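Local coordinates for Fe2OG dioxygenase domain-containing protein (Pseudomonas putida, PDB 4J25) that is a prolyl-4-hydroxylase of the iron- and 2-oxoglutarate-dependent oxygenase family, probably acting on a prolyl residue of elongation factor Tu, at residues L39-G43 and V197-V203; L59-R64 and E213-L217; R155-V161 and T218-R224; D172-L176 and P209-R214. All blocks are in the same frame, centred on the assembly; numbering follows the deposited sequence. Where two conformers were deposited one is given.

Interaction 1. Residues L39-G43 and V197-V203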
# COMPACT_ATOMS: atom_id res chain seq x y z
N LEU A 39 -13.25 1.24 3.47
CA LEU A 39 -13.11 2.20 2.38
C LEU A 39 -14.41 2.95 2.13
O LEU A 39 -14.40 4.15 1.90
CB LEU A 39 -12.67 1.53 1.08
CG LEU A 39 -11.21 1.11 1.01
CD1 LEU A 39 -11.01 0.35 -0.28
CD2 LEU A 39 -10.30 2.33 1.07
N ALA A 40 -15.53 2.24 2.19
CA ALA A 40 -16.84 2.83 1.94
C ALA A 40 -17.25 3.80 3.05
O ALA A 40 -17.82 4.86 2.78
CB ALA A 40 -17.89 1.75 1.80
N THR A 41 -16.95 3.44 4.28
CA THR A 41 -17.44 4.19 5.43
C THR A 41 -16.51 5.34 5.83
O THR A 41 -16.98 6.42 6.24
CB THR A 41 -17.65 3.26 6.62
OG1 THR A 41 -16.41 2.67 6.98
CG2 THR A 41 -18.62 2.14 6.26
N HIS A 42 -15.20 5.13 5.71
CA HIS A 42 -14.20 6.10 6.19
C HIS A 42 -13.24 6.59 5.12
O HIS A 42 -12.49 7.53 5.35
CB HIS A 42 -13.33 5.50 7.31
CG HIS A 42 -14.10 5.01 8.49
ND1 HIS A 42 -14.10 3.68 8.88
CD2 HIS A 42 -14.86 5.66 9.40
CE1 HIS A 42 -14.86 3.54 9.95
NE2 HIS A 42 -15.33 4.72 10.28
N GLY A 43 -13.22 5.95 3.95
CA GLY A 43 -12.27 6.34 2.92
C GLY A 43 -10.89 5.71 3.06
O GLY A 43 -10.00 5.96 2.25
N VAL A 197 -4.78 1.05 3.14
CA VAL A 197 -5.47 1.29 1.87
C VAL A 197 -6.29 2.56 2.02
O VAL A 197 -6.94 2.79 3.04
CB VAL A 197 -6.41 0.11 1.53
CG1 VAL A 197 -6.98 0.24 0.14
CG2 VAL A 197 -5.67 -1.23 1.65
N PHE A 198 -6.27 3.42 1.01
CA PHE A 198 -7.11 4.62 1.05
C PHE A 198 -7.53 5.12 -0.34
O PHE A 198 -6.94 4.76 -1.38
CB PHE A 198 -6.45 5.75 1.85
CG PHE A 198 -5.08 6.15 1.36
CD1 PHE A 198 -3.94 5.55 1.90
CD2 PHE A 198 -4.92 7.13 0.40
CE1 PHE A 198 -2.69 5.90 1.47
CE2 PHE A 198 -3.67 7.49 -0.03
CZ PHE A 198 -2.55 6.87 0.50
N LEU A 199 -8.57 5.95 -0.34
CA LEU A 199 -9.01 6.59 -1.56
C LEU A 199 -8.00 7.67 -2.00
O LEU A 199 -7.77 8.64 -1.29
CB LEU A 199 -10.41 7.18 -1.37
CG LEU A 199 -11.48 6.13 -1.07
CD1 LEU A 199 -12.85 6.76 -0.78
CD2 LEU A 199 -11.60 5.11 -2.20
N SER A 200 -7.43 7.49 -3.19
CA SER A 200 -6.32 8.31 -3.65
C SER A 200 -6.66 9.79 -3.83
O SER A 200 -5.82 10.65 -3.62
CB SER A 200 -5.76 7.79 -4.98
OG SER A 200 -5.51 6.39 -4.91
N GLY A 201 -7.88 10.08 -4.26
CA GLY A 201 -8.28 11.45 -4.52
C GLY A 201 -8.69 12.19 -3.26
O GLY A 201 -8.96 13.39 -3.31
N GLU A 202 -8.74 11.49 -2.13
CA GLU A 202 -9.36 12.04 -0.92
C GLU A 202 -8.45 12.25 0.28
O GLU A 202 -8.69 13.16 1.08
CB GLU A 202 -10.52 11.15 -0.48
CG GLU A 202 -10.90 11.37 0.98
CD GLU A 202 -12.14 10.60 1.38
OE1 GLU A 202 -12.37 10.46 2.61
OE2 GLU A 202 -12.88 10.14 0.47
N VAL A 203 -7.45 11.39 0.46
CA VAL A 203 -6.67 11.46 1.70
C VAL A 203 -5.27 12.02 1.49
O VAL A 203 -4.38 11.31 1.01
CB VAL A 203 -6.54 10.09 2.35
CG1 VAL A 203 -5.74 10.19 3.65
CG2 VAL A 203 -7.91 9.53 2.62

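Interaction 2. Residues L59-R64 and E213-L217. With OGA (N-oxalylglycine), chain J.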
# COMPACT_ATOMS: atom_id res chain seq x y z
N LEU A 59 9.38 -10.44 1.02
CA LEU A 59 9.14 -9.17 0.34
C LEU A 59 10.16 -8.13 0.77
O LEU A 59 10.66 -7.39 -0.06
CB LEU A 59 7.71 -8.67 0.63
CG LEU A 59 6.61 -9.45 -0.09
CD1 LEU A 59 5.22 -9.06 0.38
CD2 LEU A 59 6.73 -9.28 -1.60
N ALA A 60 10.47 -8.08 2.07
CA ALA A 60 11.54 -7.21 2.55
C ALA A 60 12.84 -7.54 1.83
O ALA A 60 13.58 -6.65 1.42
CB ALA A 60 11.70 -7.35 4.06
N ALA A 61 13.10 -8.83 1.63
CA ALA A 61 14.32 -9.27 0.97
C ALA A 61 14.37 -8.82 -0.49
O ALA A 61 15.43 -8.42 -0.99
CB ALA A 61 14.47 -10.81 1.06
N GLU A 62 13.24 -8.91 -1.18
CA GLU A 62 13.16 -8.48 -2.57
C GLU A 62 13.29 -6.97 -2.68
O GLU A 62 13.86 -6.44 -3.62
CB GLU A 62 11.85 -8.95 -3.18
CG GLU A 62 11.65 -8.58 -4.63
CD GLU A 62 12.65 -9.25 -5.57
OE1 GLU A 62 13.39 -10.14 -5.11
OE2 GLU A 62 12.69 -8.87 -6.76
N CYS A 63 12.75 -6.27 -1.69
CA CYS A 63 12.85 -4.81 -1.64
C CYS A 63 14.32 -4.42 -1.58
O CYS A 63 14.77 -3.58 -2.34
CB CYS A 63 12.09 -4.25 -0.43
SG CYS A 63 12.11 -2.44 -0.28
N ARG A 64 15.08 -5.05 -0.68
CA ARG A 64 16.51 -4.78 -0.54
C ARG A 64 17.29 -5.16 -1.80
O ARG A 64 18.19 -4.45 -2.22
CB ARG A 64 17.09 -5.51 0.68
CG ARG A 64 16.49 -5.05 2.00
CD ARG A 64 17.29 -5.58 3.18
NE ARG A 64 17.13 -4.74 4.35
CZ ARG A 64 16.20 -4.92 5.30
NH1 ARG A 64 15.34 -5.93 5.23
NH2 ARG A 64 16.14 -4.07 6.32
N GLU A 213 16.56 2.82 7.88
CA GLU A 213 16.03 2.49 6.57
C GLU A 213 14.58 2.05 6.68
O GLU A 213 14.24 1.20 7.50
CB GLU A 213 16.82 1.37 5.92
CG GLU A 213 18.23 1.71 5.58
CD GLU A 213 18.97 0.52 5.02
OE1 GLU A 213 18.29 -0.41 4.51
OE2 GLU A 213 20.21 0.49 5.11
N ARG A 214 13.73 2.63 5.86
CA ARG A 214 12.32 2.32 5.93
C ARG A 214 11.85 1.67 4.63
O ARG A 214 11.92 2.27 3.58
CB ARG A 214 11.54 3.59 6.21
CG ARG A 214 10.05 3.44 6.32
CD ARG A 214 9.48 4.79 6.04
NE ARG A 214 8.09 4.98 6.40
CZ ARG A 214 7.07 4.94 5.54
NH1 ARG A 214 7.25 4.63 4.26
NH2 ARG A 214 5.85 5.17 5.99
N LEU A 215 11.36 0.45 4.74
CA LEU A 215 10.97 -0.36 3.60
C LEU A 215 9.47 -0.48 3.42
O LEU A 215 8.74 -0.72 4.39
CB LEU A 215 11.54 -1.76 3.76
CG LEU A 215 13.04 -1.95 3.92
CD1 LEU A 215 13.34 -3.44 3.82
CD2 LEU A 215 13.81 -1.19 2.90
N SER A 216 9.00 -0.34 2.17
CA SER A 216 7.58 -0.51 1.87
C SER A 216 7.34 -1.02 0.44
O SER A 216 8.24 -1.04 -0.39
CB SER A 216 6.85 0.82 2.02
OG SER A 216 7.45 1.78 1.18
N LEU A 217 6.11 -1.44 0.19
CA LEU A 217 5.66 -1.85 -1.14
C LEU A 217 4.42 -1.00 -1.39
O LEU A 217 3.39 -1.17 -0.74
CB LEU A 217 5.37 -3.35 -1.14
CG LEU A 217 4.98 -4.06 -2.43
CD1 LEU A 217 5.94 -3.75 -3.54
CD2 LEU A 217 4.93 -5.56 -2.18
C1 OGA J . 3.59 7.29 -2.02
C2 OGA J . 3.41 7.38 -0.54
C4 OGA J . 3.78 6.47 1.73
C5 OGA J . 4.44 5.36 2.47
O1 OGA J . 4.45 6.48 -2.46
O2 OGA J . 2.87 8.01 -2.81
O2' OGA J . 2.76 8.30 -0.06
O3 OGA J . 3.97 4.99 3.57
N1 OGA J . 3.99 6.37 0.32
O4 OGA J . 5.46 4.79 2.01

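Interaction 3. Residues R155-V161 and T218-R224. With OGA (N-oxalylglycine), chain J.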
# COMPACT_ATOMS: atom_id res chain seq x y z
N ARG A 155 -5.77 8.15 -13.14
CA ARG A 155 -6.48 6.86 -13.17
C ARG A 155 -6.41 6.12 -11.84
O ARG A 155 -7.16 5.18 -11.60
CB ARG A 155 -5.89 5.96 -14.25
CG ARG A 155 -6.18 6.41 -15.67
CD ARG A 155 -5.26 5.72 -16.64
NE ARG A 155 -5.43 4.27 -16.61
CZ ARG A 155 -4.61 3.42 -17.23
NH1 ARG A 155 -3.57 3.88 -17.92
NH2 ARG A 155 -4.83 2.12 -17.16
N ARG A 156 -5.49 6.55 -10.98
CA ARG A 156 -5.33 5.94 -9.67
C ARG A 156 -6.49 6.30 -8.78
O ARG A 156 -6.78 7.47 -8.54
CB ARG A 156 -3.98 6.32 -9.08
CG ARG A 156 -2.87 6.04 -10.06
CD ARG A 156 -1.49 6.25 -9.52
NE ARG A 156 -1.27 7.60 -9.02
CZ ARG A 156 -0.14 7.99 -8.43
NH1 ARG A 156 0.87 7.13 -8.28
NH2 ARG A 156 -0.01 9.23 -7.99
N MET A 157 -7.18 5.27 -8.32
CA MET A 157 -8.41 5.43 -7.55
C MET A 157 -8.23 5.02 -6.08
O MET A 157 -8.87 5.58 -5.21
CB MET A 157 -9.51 4.55 -8.15
CG MET A 157 -9.91 4.92 -9.56
SD MET A 157 -10.40 6.66 -9.69
CE MET A 157 -11.90 6.65 -8.73
N VAL A 158 -7.40 4.02 -5.83
CA VAL A 158 -7.21 3.53 -4.47
C VAL A 158 -5.74 3.23 -4.27
O VAL A 158 -5.13 2.60 -5.11
CB VAL A 158 -8.00 2.21 -4.21
CG1 VAL A 158 -7.76 1.73 -2.76
CG2 VAL A 158 -9.51 2.39 -4.49
N SER A 159 -5.20 3.67 -3.15
CA SER A 159 -3.78 3.52 -2.84
C SER A 159 -3.63 2.42 -1.83
O SER A 159 -4.49 2.23 -0.99
CB SER A 159 -3.24 4.81 -2.24
OG SER A 159 -3.47 5.90 -3.09
N ALA A 160 -2.52 1.69 -1.89
CA ALA A 160 -2.26 0.62 -0.96
C ALA A 160 -0.76 0.53 -0.73
O ALA A 160 0.03 0.47 -1.68
CB ALA A 160 -2.82 -0.70 -1.49
N VAL A 161 -0.38 0.54 0.54
CA VAL A 161 1.01 0.45 0.94
C VAL A 161 1.15 -0.70 1.92
O VAL A 161 0.42 -0.76 2.91
CB VAL A 161 1.46 1.72 1.69
CG1 VAL A 161 2.99 1.73 1.79
CG2 VAL A 161 0.97 2.94 1.01
N THR A 218 4.55 -0.06 -2.32
CA THR A 218 3.53 0.94 -2.56
C THR A 218 2.88 0.73 -3.93
O THR A 218 3.55 0.36 -4.90
CB THR A 218 4.14 2.35 -2.45
OG1 THR A 218 3.10 3.33 -2.48
CG2 THR A 218 5.14 2.61 -3.57
N GLY A 219 1.58 0.96 -4.01
CA GLY A 219 0.86 0.69 -5.24
C GLY A 219 -0.47 1.42 -5.36
O GLY A 219 -0.91 2.10 -4.42
N TRP A 220 -1.12 1.22 -6.50
CA TRP A 220 -2.40 1.88 -6.82
C TRP A 220 -3.24 0.99 -7.69
O TRP A 220 -2.72 0.36 -8.64
CB TRP A 220 -2.15 3.21 -7.54
CG TRP A 220 -1.34 4.10 -6.69
CD1 TRP A 220 -1.79 4.96 -5.74
CD2 TRP A 220 0.09 4.20 -6.68
NE1 TRP A 220 -0.73 5.59 -5.13
CE2 TRP A 220 0.43 5.12 -5.68
CE3 TRP A 220 1.11 3.56 -7.40
CZ2 TRP A 220 1.75 5.45 -5.41
CZ3 TRP A 220 2.41 3.88 -7.12
CH2 TRP A 220 2.72 4.82 -6.13
N PHE A 221 -4.51 0.89 -7.34
CA PHE A 221 -5.51 0.30 -8.20
C PHE A 221 -6.00 1.38 -9.15
O PHE A 221 -6.30 2.50 -8.70
CB PHE A 221 -6.69 -0.23 -7.39
CG PHE A 221 -6.35 -1.33 -6.43
CD1 PHE A 221 -6.31 -2.65 -6.87
CD2 PHE A 221 -6.10 -1.06 -5.10
CE1 PHE A 221 -6.00 -3.68 -5.99
CE2 PHE A 221 -5.79 -2.08 -4.22
CZ PHE A 221 -5.75 -3.39 -4.67
N ARG A 222 -6.12 1.05 -10.43
CA ARG A 222 -6.43 2.02 -11.46
C ARG A 222 -7.65 1.66 -12.28
O ARG A 222 -7.97 0.49 -12.44
CB ARG A 222 -5.25 2.17 -12.41
CG ARG A 222 -3.93 2.44 -11.74
CD ARG A 222 -2.86 2.74 -12.76
NE ARG A 222 -2.62 1.60 -13.62
CZ ARG A 222 -1.84 1.61 -14.70
NH1 ARG A 222 -1.20 2.71 -15.06
NH2 ARG A 222 -1.70 0.50 -15.41
N ARG A 223 -8.34 2.69 -12.77
CA ARG A 223 -9.34 2.56 -13.83
C ARG A 223 -8.67 2.71 -15.18
O ARG A 223 -7.55 3.22 -15.28
CB ARG A 223 -10.38 3.69 -13.75
CG ARG A 223 -11.25 3.70 -12.54
CD ARG A 223 -12.17 4.93 -12.55
NE ARG A 223 -12.96 5.01 -13.77
CZ ARG A 223 -14.14 4.42 -13.95
NH1 ARG A 223 -14.70 3.73 -12.96
NH2 ARG A 223 -14.78 4.54 -15.10
N ARG A 224 -9.40 2.35 -16.23
CA ARG A 224 -8.94 2.55 -17.59
C ARG A 224 -8.66 4.04 -17.89
O ARG A 224 -7.60 4.37 -18.42
CB ARG A 224 -9.98 1.98 -18.56
CG ARG A 224 -9.73 2.25 -20.05
CD ARG A 224 -10.79 1.54 -20.88
NE ARG A 224 -12.14 1.78 -20.36
CZ ARG A 224 -12.90 2.83 -20.66
NH1 ARG A 224 -12.48 3.75 -21.52
NH2 ARG A 224 -14.10 2.95 -20.12
C1 OGA J . 3.59 7.29 -2.02
C2 OGA J . 3.41 7.38 -0.54
C4 OGA J . 3.78 6.47 1.73
C5 OGA J . 4.44 5.36 2.47
O1 OGA J . 4.45 6.48 -2.46
O2 OGA J . 2.87 8.01 -2.81
O2' OGA J . 2.76 8.30 -0.06
O3 OGA J . 3.97 4.99 3.57
N1 OGA J . 3.99 6.37 0.32
O4 OGA J . 5.46 4.79 2.01

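Interaction 4. Residues D172-L176 and P209-R214. With OGA (N-oxalylglycine), chain J.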
# COMPACT_ATOMS: atom_id res chain seq x y z
N ASP A 172 11.92 5.46 16.05
CA ASP A 172 12.41 5.38 14.69
C ASP A 172 11.72 6.36 13.76
O ASP A 172 12.23 6.65 12.68
CB ASP A 172 12.27 3.95 14.16
CG ASP A 172 13.22 2.98 14.84
OD1 ASP A 172 14.37 3.39 15.11
OD2 ASP A 172 12.84 1.82 15.10
N GLY A 173 10.59 6.89 14.19
CA GLY A 173 9.83 7.81 13.35
C GLY A 173 9.30 7.11 12.11
O GLY A 173 8.87 5.96 12.16
N GLY A 174 9.30 7.83 10.99
CA GLY A 174 8.90 7.25 9.72
C GLY A 174 7.43 6.93 9.54
O GLY A 174 7.08 6.17 8.65
N GLN A 175 6.56 7.49 10.36
CA GLN A 175 5.14 7.18 10.23
C GLN A 175 4.58 7.77 8.94
O GLN A 175 5.03 8.82 8.48
CB GLN A 175 4.33 7.70 11.42
CG GLN A 175 4.40 9.21 11.64
CD GLN A 175 5.42 9.59 12.71
OE1 GLN A 175 6.63 9.50 12.50
NE2 GLN A 175 4.92 9.98 13.88
N LEU A 176 3.63 7.06 8.35
CA LEU A 176 2.73 7.67 7.39
C LEU A 176 1.71 8.48 8.21
O LEU A 176 1.10 7.95 9.12
CB LEU A 176 1.99 6.61 6.58
CG LEU A 176 0.93 7.10 5.58
CD1 LEU A 176 1.60 7.79 4.41
CD2 LEU A 176 0.06 5.95 5.09
N PRO A 209 10.32 11.85 8.62
CA PRO A 209 11.61 11.19 8.48
C PRO A 209 11.81 10.07 9.50
O PRO A 209 11.26 10.14 10.61
CB PRO A 209 12.63 12.32 8.68
CG PRO A 209 11.87 13.46 9.23
CD PRO A 209 10.44 13.29 8.86
N ALA A 210 12.54 9.04 9.12
CA ALA A 210 12.86 7.94 10.02
C ALA A 210 14.34 8.00 10.37
O ALA A 210 15.12 8.63 9.67
CB ALA A 210 12.54 6.61 9.38
N GLY A 211 14.70 7.32 11.44
CA GLY A 211 16.09 7.25 11.86
C GLY A 211 16.77 6.01 11.33
O GLY A 211 17.95 5.80 11.59
N ARG A 212 16.04 5.18 10.59
CA ARG A 212 16.62 3.96 10.02
C ARG A 212 15.93 3.65 8.69
O ARG A 212 14.86 4.16 8.41
CB ARG A 212 16.49 2.78 10.99
CG ARG A 212 15.07 2.53 11.45
CD ARG A 212 14.92 1.23 12.27
NE ARG A 212 14.70 0.06 11.43
CZ ARG A 212 14.00 -1.02 11.79
NH1 ARG A 212 13.85 -2.03 10.94
NH2 ARG A 212 13.44 -1.10 12.99
N GLU A 213 16.56 2.82 7.88
CA GLU A 213 16.03 2.49 6.57
C GLU A 213 14.58 2.05 6.68
O GLU A 213 14.24 1.20 7.50
CB GLU A 213 16.82 1.37 5.92
CG GLU A 213 18.23 1.71 5.58
CD GLU A 213 18.97 0.52 5.02
OE1 GLU A 213 18.29 -0.41 4.51
OE2 GLU A 213 20.21 0.49 5.11
N ARG A 214 13.73 2.63 5.86
CA ARG A 214 12.32 2.32 5.93
C ARG A 214 11.85 1.67 4.63
O ARG A 214 11.92 2.27 3.58
CB ARG A 214 11.54 3.59 6.21
CG ARG A 214 10.05 3.44 6.32
CD ARG A 214 9.48 4.79 6.04
NE ARG A 214 8.09 4.98 6.40
CZ ARG A 214 7.07 4.94 5.54
NH1 ARG A 214 7.25 4.63 4.26
NH2 ARG A 214 5.85 5.17 5.99
C1 OGA J . 3.59 7.29 -2.02
C2 OGA J . 3.41 7.38 -0.54
C4 OGA J . 3.78 6.47 1.73
C5 OGA J . 4.44 5.36 2.47
O1 OGA J . 4.45 6.48 -2.46
O2 OGA J . 2.87 8.01 -2.81
O2' OGA J . 2.76 8.30 -0.06
O3 OGA J . 3.97 4.99 3.57
N1 OGA J . 3.99 6.37 0.32
O4 OGA J . 5.46 4.79 2.01

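Interaction 1. Residues L39-G43 and V197-V203
Gly43 and Leu199 are joined by the one hydrogen bond of this contact. Leu199 N bonds to Gly43 O at 3.0 Å, fairly straight, with 164° at the hydrogen. Phe198 CA also approaches Gly43 O, at 3.4 Å, in a CA-H...O contact. Gly43 follows the end of a helix and turns the chain with a positive phi of 85°. Its N still bonds to Leu39 O. A CB would run into Glu202 OE1 and into the preceding carbonyl, so the position calls for glycine. The side chain of Leu199 lies alongside this turn. Leu199 CG is 3.6 Å from Gly43 O, and its CD1 rests on Gly43 CA. Leu39 adds the apolar part. With CG anti to the carbonyl carbon (chi1 -75°), the end of Leu39 is carried nearer to the strand, where it crosses Val197 at about a right angle. Leu39 CD2 comes to 4.0 Å from Val197 CG1 and also meets Phe198 CA. The contact joins the C-terminal part of helix 32-42 to strand 195-199, just before edge strand 44-47. Leu39 also packs on Ile119 and Leu123 of helix 103-123, and Val197 on Val158 of strand 156-163.

Interaction 2. Residues L59-R64 and E213-L217
Leu215 meets three residues of helix 53-67 with its two methyl groups. Leu215 CD2 is 3.8 Å from Cys63 SG. Leu215 CD1 reaches Ala60 CB and lies over the middle of one face of the Arg64 guanidinium, 3.5 Å from Arg64 CZ. The Arg64 chain runs extended from CG to NE and crosses the leucine at about a right angle. Cys63 SG stands anti to its own backbone N (chi1 -178°), which aims it at the strand. Further along, Leu59 CD2 touches Leu217 CD2 at 4.2 Å, again with the side chains crossed. Arg64 NE is 4.5 Å from Glu213 OE1, too far for a salt bridge.

The helix and strand segments cross at 106°, their axes 8.7 Å apart. Leu215 and Leu217 point to the helix, while Arg214 and Ser216 point away from it and belong to the N-oxalylglycine pocket. Ligand O3 and O4 form one carboxylate. Arg214 NH1 gives a 2.9 Å bond to ligand O4 and a weak one to O3. Arg214 NH2 bonds to O3 at 3.1 Å, with O3 in the guanidinium plane. A leucine in place of Arg214 would probably leave the ligand carboxylate without the positive charge and N-H donors of this residue. Strand 129-137 is a neighbour of strand 214-222 in the sheet, with Leu136 against Leu215.

No hydrogen bond links helix to strand. The helix side is held mainly by apolar packing, with the flat Arg64 group laid on a methyl. The other face offers a paired, charged grip, consistent with binding the distal carboxylate of 2-oxoglutarate.

Interaction 3. Residues R155-V161 and T218-R224
Arg156 lies alongside Trp220 and places NH1 over the indole face, the guanidinium tilted 37° to the ring. The bend at chi3 (-58°) brings Arg156 CZ to 4.0 Å from the centroid of the five-membered Trp220 ring, a cation-pi contact. CD makes a CH-pi contact with the same ring. Arg156 NH2 also bonds to Asp148 O. At the indole edge sits Ser159 OG, and both Ser159 OG and Trp220 NE1 bond to OD2 of Asp148, a manganese ligand.

With its own chi3 bend (61°), Arg155 NE gives a nearly linear bond of 2.7 Å to Arg223 O, in the carbonyl plane. Its guanidinium stacks on that of Arg222, centres 4.2 Å apart. The like charges are probably tolerated because Glu128 pairs with Arg155 and Asp129 with Arg222. Replacing Arg155 with an alanine would probably leave Arg223 O without this donor and Glu128 without this salt bridge, and take the stacked group from Arg222. Met157 CG meets Arg223 CG at 3.5 Å. On the sheet face away from Trp220 and Ser159, Val158 CB packs against Phe221 CD2 at 3.9 Å.

Met157 N and, weakly, Val158 N both bond to Phe221 O, a classic beta bulge. Beyond it the antiparallel pairing runs regularly to Val161 and Thr218. The antiparallel pair belongs to the double-stranded beta-helix, or jelly roll, of 2-oxoglutarate oxygenases, with Val161, Thr218 and Trp220 lining the cosubstrate pocket.

Interaction 4. Residues D172-L176 and P209-R214
Two loops of the double-stranded beta-helix meet beside the cosubstrate pocket, joined through Asp172, Gly174, Gly211 and Arg214. Gly211 N bonds to Asp172 O at 2.8 Å. Gly174 N bonds to Pro209 O at 3.1 Å. Between these two bonds Ala210 fits closely, with its CA 3.0 Å from Asp172 O. Gly173 and Gly174 both have positive phi. A CB on Gly173 would strike Pro209 O, and one on Gly174 would strike Ala210 CB, so the close approach needs both glycines.

With CG anti to the backbone N (chi1 -180°) and the chain extended, the Arg214 guanidinium reaches both Gly174 O and the ligand. Arg214 NE bonds to Gly174 O at 2.7 Å, on a lone pair in the carbonyl plane. NH2 adds a weak bond to the same oxygen. One carbonyl therefore takes two N-H groups, which limits rotation of the guanidinium and leaves NH1 and NH2 turned to the ligand.

At the outer end Arg212 CD lies 3.5 Å from Asp172 CG. The carboxylate and guanidinium planes stand nearly perpendicular. Their salt bridge, Asp172 OD2 to Arg212 NH2, is long at 3.7 Å. The stronger partners are outside the two loops: Gln169 N for Asp172 OD2 and Glu166 O for Arg212 NH1.

Leu176 CD1 packs 3.7 Å from ligand C4, and the Leu176 side chain also touches His205, a manganese ligand. A basic residue at the start of a late core strand, pairing with the cosubstrate's distal carboxylate, is characteristic of 2-oxoglutarate oxygenases of the double-stranded beta-helix fold.

How the interactions relate
Interactions 2, 3 and 4 all touch N-oxalylglycine. Interactions 2 and 4 share Arg214. In one, its strand packs on a helix. In the other, a loop carbonyl sets its guanidinium. Strand 214-222 then runs from interaction 2 into interaction 3, where Val161 CG1 lies 4.0 Å from Ser216 CB. Interaction 1 does not touch the ligand but adjoins interaction 3, their centres about 11 Å apart. Phe198 O is 2.7 Å from Ser159 N, and Ser200 OG is 2.8 Å from Ser159 OG, both probable hydrogen bonds. Through Phe198, whose side chain is about 5 Å from the manganese, interaction 1 borders the metal site.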